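Local atomic coordinates of 303aa long hypothetical esterase (Sulfolobus tokodaii, PDB entry 3AIN), a protein that hydrolyses carboxylic esters as a thermostable archaeal carboxylesterase of the hormone-sensitive-lipase-like branch of the alpha/beta hydrolases. Residues A41-I46 with G100-D105; W150-S155 with Y162-G167; N212-G215 with T219-H222; Y230-A235 with D239-P244. The protein carries 1 engineered substitution. All blocks are in the same frame, centred on the assembly; numbering follows the deposited sequence.

Helix 220-230 ties three of the contacts together. Interaction 3 forms at its N-terminus and interaction 4 begins at its last residue, with centres about 21 Å apart, while its middle packs on both Val-43 and Val-102 of interaction 1. Interactions 1 and 4 also meet directly, where the stacked rings of Phe-101 and Tyr-230 bring CD1 of Phe-101 to 3.3 Å from CZ of Tyr-230. Interaction 2 stands apart, where helix 139-153 packs on the central sheet, its centre about 28 Å from that of interaction 1 and about 35 Å from that of interaction 3. Its strand 164-169 leads to the probable nucleophile elbow, whereas segment 100-105 starts at the end of the probable oxyanion-hole motif.

Interaction 1: A41-I46 with G100-D105; sequences ASVEEI and GFVLGD
The first turn of helix 43-54, probably part of the cap seen in hormone-sensitive-lipase-like esterases, packs Val-43 and Ile-46 against Val-102 and Leu-103 of the loop after strand 92-96. No hydrogen bond links the two segments; methyl groups make the contact. Val-43 and Val-102 meet at about a right angle, with CG1 of Val-43 3.9 Å from CG1 of Val-102. In both valines CG1 stands anti to the backbone N (chi1 170° in Val-43 and 169° in Val-102), which turns these branches against each other. One turn along, CG2 of Ile-46 sits in the fork of Leu-103, 3.8 Å from CD1 and equally 3.8 Å from CD2 of that leucine. The carbonyl O of Val-43 lies beside Leu-103 CD2, at 4.2 Å. On the helix side a capping box fixes the turn: Glu-45 N donates to Ser-42 OG at 2.9 Å, and Ser-42 N returns a nearly straight bond of 3.1 Å to the anti lone pair of Glu-45 OE1. Arg-47 adds a polar tie by donating from NE to Val-102 O, and Phe-226 of helix 220-230 packs on both Val-102 and Leu-103. Gly-100 ends a His-Gly-Gly-Gly sequence, so the helix packs just beyond the motif that in this family typically forms the oxyanion hole.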
loop_
_atom_site.group_PDB
_atom_site.type_symbol
_atom_site.label_atom_id
_atom_site.label_comp_id
_atom_site.label_asym_id
_atom_site.label_seq_id
_atom_site.Cartn_x
_atom_site.Cartn_y
_atom_site.Cartn_z
ATOM N N ALA A 41 -32.200 17.135 -2.492
ATOM C CA ALA A 41 -32.408 15.838 -3.209
ATOM C C ALA A 41 -32.999 14.776 -2.280
ATOM O O ALA A 41 -32.546 14.620 -1.154
ATOM C CB ALA A 41 -31.088 15.347 -3.802
ATOM N N SER A 42 -33.957 14.004 -2.789
ATOM C CA SER A 42 -34.530 12.874 -2.038
ATOM C C SER A 42 -33.528 11.713 -1.968
ATOM O O SER A 42 -32.584 11.650 -2.759
ATOM C CB SER A 42 -35.827 12.412 -2.698
ATOM O OG SER A 42 -35.590 11.815 -3.973
ATOM N N VAL A 43 -33.761 10.760 -1.079
ATOM C CA VAL A 43 -32.934 9.550 -1.052
ATOM C C VAL A 43 -32.966 8.849 -2.421
ATOM O O VAL A 43 -31.928 8.421 -2.935
ATOM C CB VAL A 43 -33.382 8.578 0.050
ATOM C CG1 VAL A 43 -32.670 7.247 -0.095
ATOM C CG2 VAL A 43 -33.104 9.188 1.435
ATOM N N GLU A 44 -34.155 8.716 -3.011
ATOM C CA GLU A 44 -34.255 8.115 -4.349
ATOM C C GLU A 44 -33.437 8.887 -5.375
ATOM O O GLU A 44 -32.869 8.290 -6.282
ATOM C CB GLU A 44 -35.719 8.028 -4.821
ATOM C CG GLU A 44 -36.562 7.012 -4.081
ATOM C CD GLU A 44 -35.944 5.614 -4.030
ATOM O OE1 GLU A 44 -35.244 5.211 -4.980
ATOM O OE2 GLU A 44 -36.137 4.927 -3.011
ATOM N N GLU A 45 -33.523 10.214 -5.337
ATOM C CA GLU A 45 -32.748 11.037 -6.268
ATOM C C GLU A 45 -31.239 10.823 -6.110
ATOM O O GLU A 45 -30.504 10.684 -7.097
ATOM C CB GLU A 45 -33.131 12.515 -6.155
ATOM C CG GLU A 45 -34.406 12.850 -6.956
ATOM C CD GLU A 45 -34.861 14.288 -6.817
ATOM O OE1 GLU A 45 -34.806 14.835 -5.695
ATOM O OE2 GLU A 45 -35.321 14.860 -7.838
ATOM N N ILE A 46 -30.787 10.705 -4.867
ATOM C CA ILE A 46 -29.376 10.469 -4.622
ATOM C C ILE A 46 -28.956 9.059 -5.042
ATOM O O ILE A 46 -27.880 8.886 -5.619
ATOM C CB ILE A 46 -28.991 10.743 -3.150
ATOM C CG1 ILE A 46 -29.251 12.221 -2.819
ATOM C CG2 ILE A 46 -27.517 10.410 -2.929
ATOM C CD1 ILE A 46 -29.193 12.527 -1.335
ATOM N N GLY A 100 -23.186 4.304 3.385
ATOM C CA GLY A 100 -23.847 4.678 4.638
ATOM C C GLY A 100 -25.079 3.858 4.983
ATOM O O GLY A 100 -25.853 4.254 5.864
ATOM N N PHE A 101 -25.126 2.627 4.463
ATOM C CA PHE A 101 -26.251 1.693 4.638
ATOM C C PHE A 101 -27.530 2.128 3.938
ATOM O O PHE A 101 -28.550 1.466 4.095
ATOM C CB PHE A 101 -26.557 1.406 6.128
ATOM C CG PHE A 101 -25.354 0.950 6.924
ATOM C CD1 PHE A 101 -24.885 -0.357 6.810
ATOM C CD2 PHE A 101 -24.681 1.844 7.758
ATOM C CE1 PHE A 101 -23.733 -0.771 7.495
ATOM C CE2 PHE A 101 -23.555 1.430 8.479
ATOM C CZ PHE A 101 -23.088 0.128 8.356
ATOM N N VAL A 102 -27.456 3.236 3.210
ATOM C CA VAL A 102 -28.643 3.892 2.613
ATOM C C VAL A 102 -28.532 3.950 1.089
ATOM O O VAL A 102 -29.552 3.891 0.375
ATOM C CB VAL A 102 -28.823 5.306 3.196
ATOM C CG1 VAL A 102 -29.901 6.118 2.398
ATOM C CG2 VAL A 102 -29.192 5.199 4.706
ATOM N N LEU A 103 -27.316 4.214 0.618
ATOM C CA LEU A 103 -27.048 4.521 -0.778
ATOM C C LEU A 103 -26.136 3.469 -1.393
ATOM O O LEU A 103 -25.629 2.579 -0.699
ATOM C CB LEU A 103 -26.376 5.896 -0.910
ATOM C CG LEU A 103 -27.110 7.009 -0.144
ATOM C CD1 LEU A 103 -26.214 8.220 -0.111
ATOM C CD2 LEU A 103 -28.431 7.304 -0.882
ATOM N N GLY A 104 -25.898 3.602 -2.693
ATOM C CA GLY A 104 -25.083 2.632 -3.422
ATOM C C GLY A 104 -25.771 1.305 -3.698
ATOM O O GLY A 104 -26.889 1.056 -3.229
ATOM N N ASP A 105 -25.202 0.560 -4.638
ATOM C CA ASP A 105 -25.830 -0.637 -5.158
ATOM C C ASP A 105 -24.874 -1.280 -6.159
ATOM O O ASP A 105 -23.811 -0.745 -6.431
ATOM C CB ASP A 105 -27.129 -0.258 -5.860
ATOM C CG ASP A 105 -26.888 0.416 -7.169
ATOM O OD1 ASP A 105 -26.289 1.511 -7.162
ATOM O OD2 ASP A 105 -27.269 -0.180 -8.200
#

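Interaction 2: W150-S155 with Y162-G167; sequences WVYNNS and YGIAVG
Ile-164 of strand 164-169 packs against Val-151 and Tyr-152 in the last turn of helix 139-153 and against Ser-155 just beyond it. The tight part lies around its CG1 branch. CG1 itself is 3.8 Å from CD1 of Tyr-152, approaching the phenol ring at a slant, and 4.1 Å from CA of that tyrosine. CG1 lies beside the backbone N (chi1 -45°), and a second bend (chi2 -60°) carries CD1 to 3.9 Å from CB of Ser-155. Val-151 fits more loosely, its CG1 4.3 Å from Ile-164 CD1. No hydrogen bond crosses between the segments. Beyond this apolar patch the helix end turns outward: Asn-153 is exposed, and Asn-154 folds back to donate from ND2 to Trp-150 O at 2.8 Å. That same ND2 lies 3.3 Å above the indole plane of Trp-150, displaced toward the rim. Helix 139-153 makes a beta-alpha-beta crossover from strand 123-127 to the parallel strand 164-169, passing strand 92-96, whose Val-92 and Val-94 touch both Val-151 and Ile-164, while Trp-150 reaches across to strand 64-71.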
loop_
_atom_site.group_PDB
_atom_site.type_symbol
_atom_site.label_atom_id
_atom_site.label_comp_id
_atom_site.label_asym_id
_atom_site.label_seq_id
_atom_site.Cartn_x
_atom_site.Cartn_y
_atom_site.Cartn_z
ATOM N N TRP A 150 -23.806 -18.559 1.804
ATOM C CA TRP A 150 -24.170 -19.202 0.564
ATOM C C TRP A 150 -22.974 -19.311 -0.381
ATOM O O TRP A 150 -22.757 -20.320 -0.989
ATOM C CB TRP A 150 -25.347 -18.484 -0.111
ATOM C CG TRP A 150 -25.861 -19.152 -1.360
ATOM C CD1 TRP A 150 -26.880 -20.045 -1.447
ATOM C CD2 TRP A 150 -25.387 -18.968 -2.692
ATOM N NE1 TRP A 150 -27.066 -20.432 -2.744
ATOM C CE2 TRP A 150 -26.146 -19.800 -3.523
ATOM C CE3 TRP A 150 -24.363 -18.238 -3.251
ATOM C CZ2 TRP A 150 -25.930 -19.867 -4.862
ATOM C CZ3 TRP A 150 -24.164 -18.308 -4.572
ATOM C CH2 TRP A 150 -24.949 -19.099 -5.374
ATOM N N VAL A 151 -22.212 -18.228 -0.523
ATOM C CA VAL A 151 -21.046 -18.335 -1.400
ATOM C C VAL A 151 -20.053 -19.399 -0.916
ATOM O O VAL A 151 -19.507 -20.161 -1.713
ATOM C CB VAL A 151 -20.322 -16.965 -1.604
ATOM C CG1 VAL A 151 -19.023 -17.170 -2.371
ATOM C CG2 VAL A 151 -21.229 -16.037 -2.403
ATOM N N TYR A 152 -19.818 -19.449 0.397
ATOM C CA TYR A 152 -18.865 -20.386 0.967
ATOM C C TYR A 152 -19.342 -21.816 0.664
ATOM O O TYR A 152 -18.538 -22.702 0.390
ATOM C CB TYR A 152 -18.813 -20.197 2.488
ATOM C CG TYR A 152 -17.798 -21.059 3.209
ATOM C CD1 TYR A 152 -16.450 -20.707 3.239
ATOM C CD2 TYR A 152 -18.216 -22.123 3.991
ATOM C CE1 TYR A 152 -15.531 -21.447 3.976
ATOM C CE2 TYR A 152 -17.302 -22.879 4.715
ATOM C CZ TYR A 152 -15.980 -22.510 4.740
ATOM O OH TYR A 152 -15.094 -23.232 5.510
ATOM N N ASN A 153 -20.644 -22.008 0.774
ATOM C CA ASN A 153 -21.231 -23.338 0.622
ATOM C C ASN A 153 -21.481 -23.712 -0.842
ATOM O O ASN A 153 -21.882 -24.843 -1.127
ATOM C CB ASN A 153 -22.531 -23.424 1.422
ATOM C CG ASN A 153 -22.284 -23.615 2.913
ATOM O OD1 ASN A 153 -21.186 -23.987 3.330
ATOM N ND2 ASN A 153 -23.334 -23.442 3.711
ATOM N N ASN A 154 -21.253 -22.773 -1.766
ATOM C CA ASN A 154 -21.497 -23.001 -3.189
ATOM C C ASN A 154 -20.302 -22.586 -4.071
ATOM O O ASN A 154 -20.456 -22.378 -5.274
ATOM C CB ASN A 154 -22.760 -22.296 -3.650
ATOM C CG ASN A 154 -24.026 -22.910 -3.057
ATOM O OD1 ASN A 154 -24.565 -23.887 -3.598
ATOM N ND2 ASN A 154 -24.469 -22.390 -1.914
ATOM N N SER A 155 -19.123 -22.589 -3.463
ATOM C CA SER A 155 -17.905 -22.033 -4.078
ATOM C C SER A 155 -17.520 -22.795 -5.331
ATOM O O SER A 155 -16.994 -22.208 -6.256
ATOM C CB SER A 155 -16.731 -22.037 -3.092
ATOM O OG SER A 155 -16.315 -23.358 -2.758
ATOM N N TYR A 162 -9.708 -21.954 -4.245
ATOM C CA TYR A 162 -8.660 -21.332 -3.457
ATOM C C TYR A 162 -9.171 -20.534 -2.258
ATOM O O TYR A 162 -8.363 -20.033 -1.486
ATOM C CB TYR A 162 -7.753 -20.462 -4.333
ATOM C CG TYR A 162 -6.835 -21.248 -5.263
ATOM C CD1 TYR A 162 -7.081 -21.294 -6.625
ATOM C CD2 TYR A 162 -5.621 -21.738 -4.799
ATOM C CE1 TYR A 162 -6.206 -21.932 -7.487
ATOM C CE2 TYR A 162 -4.728 -22.371 -5.658
ATOM C CZ TYR A 162 -5.047 -22.498 -6.988
ATOM O OH TYR A 162 -4.168 -23.132 -7.837
ATOM N N GLY A 163 -10.470 -20.615 -1.972
ATOM C CA GLY A 163 -10.998 -20.073 -0.723
ATOM C C GLY A 163 -11.735 -18.745 -0.884
ATOM O O GLY A 163 -11.898 -18.255 -1.997
ATOM N N ILE A 164 -12.324 -18.270 0.215
ATOM C CA ILE A 164 -13.243 -17.120 0.171
ATOM C C ILE A 164 -12.688 -15.984 1.034
ATOM O O ILE A 164 -12.206 -16.216 2.135
ATOM C CB ILE A 164 -14.648 -17.485 0.716
ATOM C CG1 ILE A 164 -15.117 -18.844 0.148
ATOM C CG2 ILE A 164 -15.637 -16.361 0.432
ATOM C CD1 ILE A 164 -15.233 -18.892 -1.381
ATOM N N ALA A 165 -12.804 -14.748 0.548
ATOM C CA ALA A 165 -12.453 -13.588 1.360
ATOM C C ALA A 165 -13.678 -12.688 1.371
ATOM O O ALA A 165 -14.502 -12.768 0.451
ATOM C CB ALA A 165 -11.267 -12.833 0.703
ATOM N N VAL A 166 -13.700 -11.723 2.302
ATOM C CA VAL A 166 -14.687 -10.645 2.265
ATOM C C VAL A 166 -13.996 -9.292 2.095
ATOM O O VAL A 166 -12.866 -9.113 2.528
ATOM C CB VAL A 166 -15.576 -10.582 3.527
ATOM C CG1 VAL A 166 -16.491 -11.843 3.570
ATOM C CG2 VAL A 166 -14.741 -10.520 4.793
ATOM N N GLY A 167 -14.724 -8.334 1.533
ATOM C CA GLY A 167 -14.179 -6.980 1.458
ATOM C C GLY A 167 -15.292 -5.959 1.337
ATOM O O GLY A 167 -16.427 -6.286 0.968
#

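Interaction 3: N212-G215 with T219-H222; sequences NGEG and TREH
Gly-213 and Thr-219 bring their CA atoms to 4.8 Å as the chain doubles back into helix 220-230, and the carbonyl O of Gly-213 accepts a 2.9 Å hydrogen bond from Arg-220 N, in the carbonyl plane and on a lone pair. The same oxygen lies 3.2 Å from Thr-219 CA, a CH...O contact. With no side chain on Gly-213, Arg-220 can lay its aliphatic part along the backbone, CG at 3.8 Å from Gly-213 CA; bends at chi2 and chi3 then take the guanidinium to a cation-pi contact with Tyr-210. Glu-214 folds back at chi2 (-73°) over the helix start, so that its OE1 lies 3.7 Å from Thr-219 CG2. Its other oxygen, OE2, is only 2.5 Å from Glu-221 OE1, the two carboxylate planes being 57° apart. So short a gap between acids suggests that one of them keeps a proton, although the model alone cannot settle this. Thr-219 and His-222 close a capping box: His-222 N donates to Thr-219 OG1 at 3.2 Å, and Thr-219 N donates to His-222 ND1 at 3.2 Å, from 40° out of the ring plane. Thr-219 OG1 thereby sits over the centre of the imidazole. A capped helix N-terminus results, with histidine in place of the capping box's usual carboxylate, opening a helix inserted between strands 192-196 and 255-260, where relatives carry part of the cap.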
loop_
_atom_site.group_PDB
_atom_site.type_symbol
_atom_site.label_atom_id
_atom_site.label_comp_id
_atom_site.label_asym_id
_atom_site.label_seq_id
_atom_site.Cartn_x
_atom_site.Cartn_y
_atom_site.Cartn_z
ATOM N N ASN A 212 -11.568 16.216 10.929
ATOM C CA ASN A 212 -11.908 15.923 9.531
ATOM C C ASN A 212 -13.421 15.846 9.326
ATOM O O ASN A 212 -13.892 15.476 8.254
ATOM C CB ASN A 212 -11.251 14.600 9.060
ATOM C CG ASN A 212 -9.735 14.613 9.196
ATOM O OD1 ASN A 212 -9.116 13.592 9.524
ATOM N ND2 ASN A 212 -9.122 15.697 8.764
ATOM N N GLY A 213 -14.198 16.257 10.328
ATOM C CA GLY A 213 -15.661 16.083 10.256
ATOM C C GLY A 213 -16.420 17.113 9.424
ATOM O O GLY A 213 -17.646 16.994 9.244
ATOM N N GLU A 214 -15.726 18.170 8.997
ATOM C CA GLU A 214 -16.249 19.067 7.931
ATOM C C GLU A 214 -15.209 19.324 6.845
ATOM O O GLU A 214 -14.000 19.241 7.091
ATOM C CB GLU A 214 -16.720 20.415 8.517
ATOM C CG GLU A 214 -17.708 20.277 9.669
ATOM C CD GLU A 214 -19.094 19.829 9.227
ATOM O OE1 GLU A 214 -19.386 19.876 8.007
ATOM O OE2 GLU A 214 -19.819 19.255 10.063
ATOM N N GLY A 215 -15.687 19.587 5.626
ATOM C CA GLY A 215 -14.810 20.003 4.536
ATOM C C GLY A 215 -14.186 18.894 3.712
ATOM O O GLY A 215 -13.400 19.171 2.798
ATOM N N THR A 219 -19.206 14.206 6.055
ATOM C CA THR A 219 -19.275 15.117 7.215
ATOM C C THR A 219 -19.936 14.480 8.446
ATOM O O THR A 219 -20.656 13.474 8.342
ATOM C CB THR A 219 -20.080 16.405 6.872
ATOM O OG1 THR A 219 -21.461 16.070 6.657
ATOM C CG2 THR A 219 -19.512 17.066 5.615
ATOM N N ARG A 220 -19.819 15.160 9.584
ATOM C CA ARG A 220 -20.594 14.805 10.777
ATOM C C ARG A 220 -22.077 14.682 10.488
ATOM O O ARG A 220 -22.744 13.796 11.030
ATOM C CB ARG A 220 -20.412 15.864 11.869
ATOM C CG ARG A 220 -18.977 16.171 12.207
ATOM C CD ARG A 220 -18.384 15.057 13.020
ATOM N NE ARG A 220 -19.270 14.624 14.103
ATOM C CZ ARG A 220 -19.171 15.045 15.365
ATOM N NH1 ARG A 220 -18.279 15.976 15.691
ATOM N NH2 ARG A 220 -19.933 14.500 16.311
ATOM N N GLU A 221 -22.621 15.698 9.819
ATOM C CA GLU A 221 -24.044 15.711 9.506
ATOM C C GLU A 221 -24.469 14.450 8.735
ATOM O O GLU A 221 -25.502 13.857 9.027
ATOM C CB GLU A 221 -24.398 16.970 8.710
ATOM C CG GLU A 221 -24.426 18.247 9.560
ATOM C CD GLU A 221 -23.039 18.782 9.919
ATOM O OE1 GLU A 221 -22.033 18.395 9.281
ATOM O OE2 GLU A 221 -22.974 19.717 10.741
ATOM N N HIS A 222 -23.660 14.029 7.766
ATOM C CA HIS A 222 -23.932 12.766 7.062
ATOM C C HIS A 222 -23.892 11.568 7.999
ATOM O O HIS A 222 -24.730 10.668 7.906
ATOM C CB HIS A 222 -22.932 12.547 5.939
ATOM C CG HIS A 222 -22.953 13.627 4.911
ATOM N ND1 HIS A 222 -21.826 14.021 4.225
ATOM C CD2 HIS A 222 -23.936 14.486 4.545
ATOM C CE1 HIS A 222 -22.134 15.024 3.419
ATOM N NE2 HIS A 222 -23.417 15.299 3.566
#

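Interaction 4: Y230-A235 with D239-P244; sequences YLRSFA and DFRFSP. With PO4 (phosphate ion), chain G.
Apolar packing joins Tyr-230 and Leu-231, at the end of helix 220-230, to Phe-242, whose CG stands anti to the backbone N (chi1 176°) and sends the ring toward them. Leu-231 lays CD2 over one face of that ring, 3.9 Å from the centroid and 17° off the normal, a CH-pi contact, while its CD1 lies against CE2 and CZ of Phe-242. Phe-242 brings CD1 to the edge of the Tyr-230 ring, 3.8 Å from CE2 of that tyrosine. A water bridges Tyr-230 OH to the carbonyl O of Arg-241, to which it donates. The charged part centres on Arg-241, whose side-on salt bridge to Asp-239 holds two hydrogen bonds, NE to OD1 of Asp-239 at 3.1 Å and NH2 to its OD2 at 2.9 Å. Asp-239 OD1 also accepts from Arg-241 N, an Asx turn, both donors coming from the same face of the carboxylate. Another edge of this guanidinium hydrogen-bonds a phosphate, probably from the crystallisation liquor: Arg-241 NH2 to O3 at 2.8 Å, NH1 to O4 at 3.0 Å. Arg-232 also comes edge-on, with hydrogen bonds from NH2 to phosphate O3 and from NH1 to O2, both 2.8 Å, while Asp-236 takes a salt bridge from Arg-232 NH2. With each arginine also paired to an aspartate, the two guanidinium groups form an anion site, in which the phosphate probably offsets their charge.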
loop_
_atom_site.group_PDB
_atom_site.type_symbol
_atom_site.label_atom_id
_atom_site.label_comp_id
_atom_site.label_asym_id
_atom_site.label_seq_id
_atom_site.Cartn_x
_atom_site.Cartn_y
_atom_site.Cartn_z
ATOM N N TYR A 230 -30.430 4.073 9.570
ATOM C CA TYR A 230 -30.103 2.653 9.690
ATOM C C TYR A 230 -30.571 2.022 11.003
ATOM O O TYR A 230 -31.135 0.918 10.997
ATOM C CB TYR A 230 -28.575 2.503 9.520
ATOM C CG TYR A 230 -28.032 1.099 9.535
ATOM C CD1 TYR A 230 -28.611 0.076 8.783
ATOM C CD2 TYR A 230 -26.866 0.809 10.237
ATOM C CE1 TYR A 230 -28.010 -1.180 8.677
ATOM C CE2 TYR A 230 -26.284 -0.448 10.157
ATOM C CZ TYR A 230 -26.828 -1.416 9.324
ATOM O OH TYR A 230 -26.241 -2.653 9.248
ATOM N N LEU A 231 -30.256 2.654 12.137
ATOM C CA LEU A 231 -30.485 2.005 13.425
ATOM C C LEU A 231 -31.954 2.058 13.869
ATOM O O LEU A 231 -32.682 2.960 13.460
ATOM C CB LEU A 231 -29.607 2.634 14.502
ATOM C CG LEU A 231 -28.107 2.472 14.218
ATOM C CD1 LEU A 231 -27.354 2.971 15.423
ATOM C CD2 LEU A 231 -27.758 1.026 13.945
ATOM N N ARG A 232 -32.357 1.102 14.713
ATOM C CA ARG A 232 -33.732 1.052 15.247
ATOM C C ARG A 232 -33.859 1.834 16.534
ATOM O O ARG A 232 -34.841 2.535 16.759
ATOM C CB ARG A 232 -34.166 -0.381 15.515
ATOM C CG ARG A 232 -34.089 -1.284 14.301
ATOM C CD ARG A 232 -34.184 -2.721 14.713
ATOM N NE ARG A 232 -33.113 -3.137 15.609
ATOM C CZ ARG A 232 -32.878 -4.398 15.923
ATOM N NH1 ARG A 232 -33.703 -5.352 15.496
ATOM N NH2 ARG A 232 -31.850 -4.711 16.692
ATOM N N SER A 233 -32.862 1.704 17.402
ATOM C CA SER A 233 -32.889 2.460 18.634
ATOM C C SER A 233 -31.493 2.587 19.231
ATOM O O SER A 233 -30.537 2.017 18.705
ATOM C CB SER A 233 -33.838 1.812 19.629
ATOM O OG SER A 233 -33.208 0.754 20.314
ATOM N N PHE A 234 -31.370 3.473 20.216
ATOM C CA PHE A 234 -30.089 3.743 20.871
ATOM C C PHE A 234 -29.441 2.447 21.322
ATOM O O PHE A 234 -28.216 2.335 21.336
ATOM C CB PHE A 234 -30.328 4.661 22.087
ATOM C CG PHE A 234 -29.152 5.508 22.463
ATOM C CD1 PHE A 234 -28.686 5.512 23.773
ATOM C CD2 PHE A 234 -28.659 6.458 21.580
ATOM C CE1 PHE A 234 -27.659 6.358 24.167
ATOM C CE2 PHE A 234 -27.641 7.326 21.971
ATOM C CZ PHE A 234 -27.125 7.251 23.262
ATOM N N ALA A 235 -30.244 1.482 21.754
ATOM C CA ALA A 235 -29.695 0.218 22.194
ATOM C C ALA A 235 -28.809 -0.468 21.159
ATOM O O ALA A 235 -28.017 -1.337 21.507
ATOM C CB ALA A 235 -30.788 -0.724 22.672
ATOM N N ASP A 239 -24.511 -3.106 20.023
ATOM C CA ASP A 239 -24.542 -4.339 19.233
ATOM C C ASP A 239 -23.293 -4.409 18.365
ATOM O O ASP A 239 -23.057 -3.494 17.585
ATOM C CB ASP A 239 -25.757 -4.265 18.298
ATOM C CG ASP A 239 -26.165 -5.618 17.751
ATOM O OD1 ASP A 239 -25.298 -6.438 17.380
ATOM O OD2 ASP A 239 -27.391 -5.853 17.675
ATOM N N PHE A 240 -22.481 -5.453 18.539
ATOM C CA PHE A 240 -21.269 -5.623 17.726
ATOM C C PHE A 240 -21.570 -5.667 16.245
ATOM O O PHE A 240 -20.667 -5.445 15.439
ATOM C CB PHE A 240 -20.427 -6.849 18.149
ATOM C CG PHE A 240 -20.982 -8.178 17.678
ATOM C CD1 PHE A 240 -20.635 -8.691 16.427
ATOM C CD2 PHE A 240 -21.909 -8.874 18.455
ATOM C CE1 PHE A 240 -21.158 -9.914 15.990
ATOM C CE2 PHE A 240 -22.494 -10.049 17.978
ATOM C CZ PHE A 240 -22.130 -10.547 16.726
ATOM N N ARG A 241 -22.812 -6.023 15.885
ATOM C CA ARG A 241 -23.148 -6.098 14.459
ATOM C C ARG A 241 -23.232 -4.718 13.823
ATOM O O ARG A 241 -23.312 -4.605 12.579
ATOM C CB ARG A 241 -24.435 -6.903 14.212
ATOM C CG ARG A 241 -24.323 -8.364 14.603
ATOM C CD ARG A 241 -25.686 -9.053 14.527
ATOM N NE ARG A 241 -26.648 -8.386 15.404
ATOM C CZ ARG A 241 -27.955 -8.614 15.404
ATOM N NH1 ARG A 241 -28.486 -9.469 14.531
ATOM N NH2 ARG A 241 -28.740 -7.910 16.204
ATOM N N PHE A 242 -23.343 -3.685 14.658
ATOM C CA PHE A 242 -23.236 -2.297 14.180
ATOM C C PHE A 242 -21.820 -1.782 14.418
ATOM O O PHE A 242 -21.251 -1.110 13.566
ATOM C CB PHE A 242 -24.240 -1.367 14.905
ATOM C CG PHE A 242 -24.110 0.112 14.521
ATOM C CD1 PHE A 242 -24.139 0.506 13.191
ATOM C CD2 PHE A 242 -23.857 1.082 15.489
ATOM C CE1 PHE A 242 -23.971 1.845 12.832
ATOM C CE2 PHE A 242 -23.660 2.437 15.127
ATOM C CZ PHE A 242 -23.785 2.813 13.812
ATOM N N SER A 243 -21.311 -1.979 15.635
ATOM C CA SER A 243 -19.947 -1.530 15.973
ATOM C C SER A 243 -19.036 -2.729 16.220
ATOM O O SER A 243 -18.902 -3.153 17.345
ATOM C CB SER A 243 -19.974 -0.674 17.254
ATOM O OG SER A 243 -20.690 0.535 17.059
ATOM N N PRO A 244 -18.376 -3.245 15.176
ATOM C CA PRO A 244 -17.643 -4.495 15.331
ATOM C C PRO A 244 -16.434 -4.349 16.251
ATOM O O PRO A 244 -15.914 -5.353 16.735
ATOM C CB PRO A 244 -17.227 -4.862 13.888
ATOM C CG PRO A 244 -17.396 -3.563 13.098
ATOM C CD PRO A 244 -18.597 -2.915 13.753
HETATM P P PO4 G . -32.262 -8.694 16.202
HETATM O O1 PO4 G . -32.887 -9.452 17.355
HETATM O O2 PO4 G . -33.385 -8.168 15.332
HETATM O O3 PO4 G . -31.473 -7.529 16.753
HETATM O O4 PO4 G . -31.363 -9.635 15.420
HETATM O O HOH W 1 -23.855 -2.787 10.633
#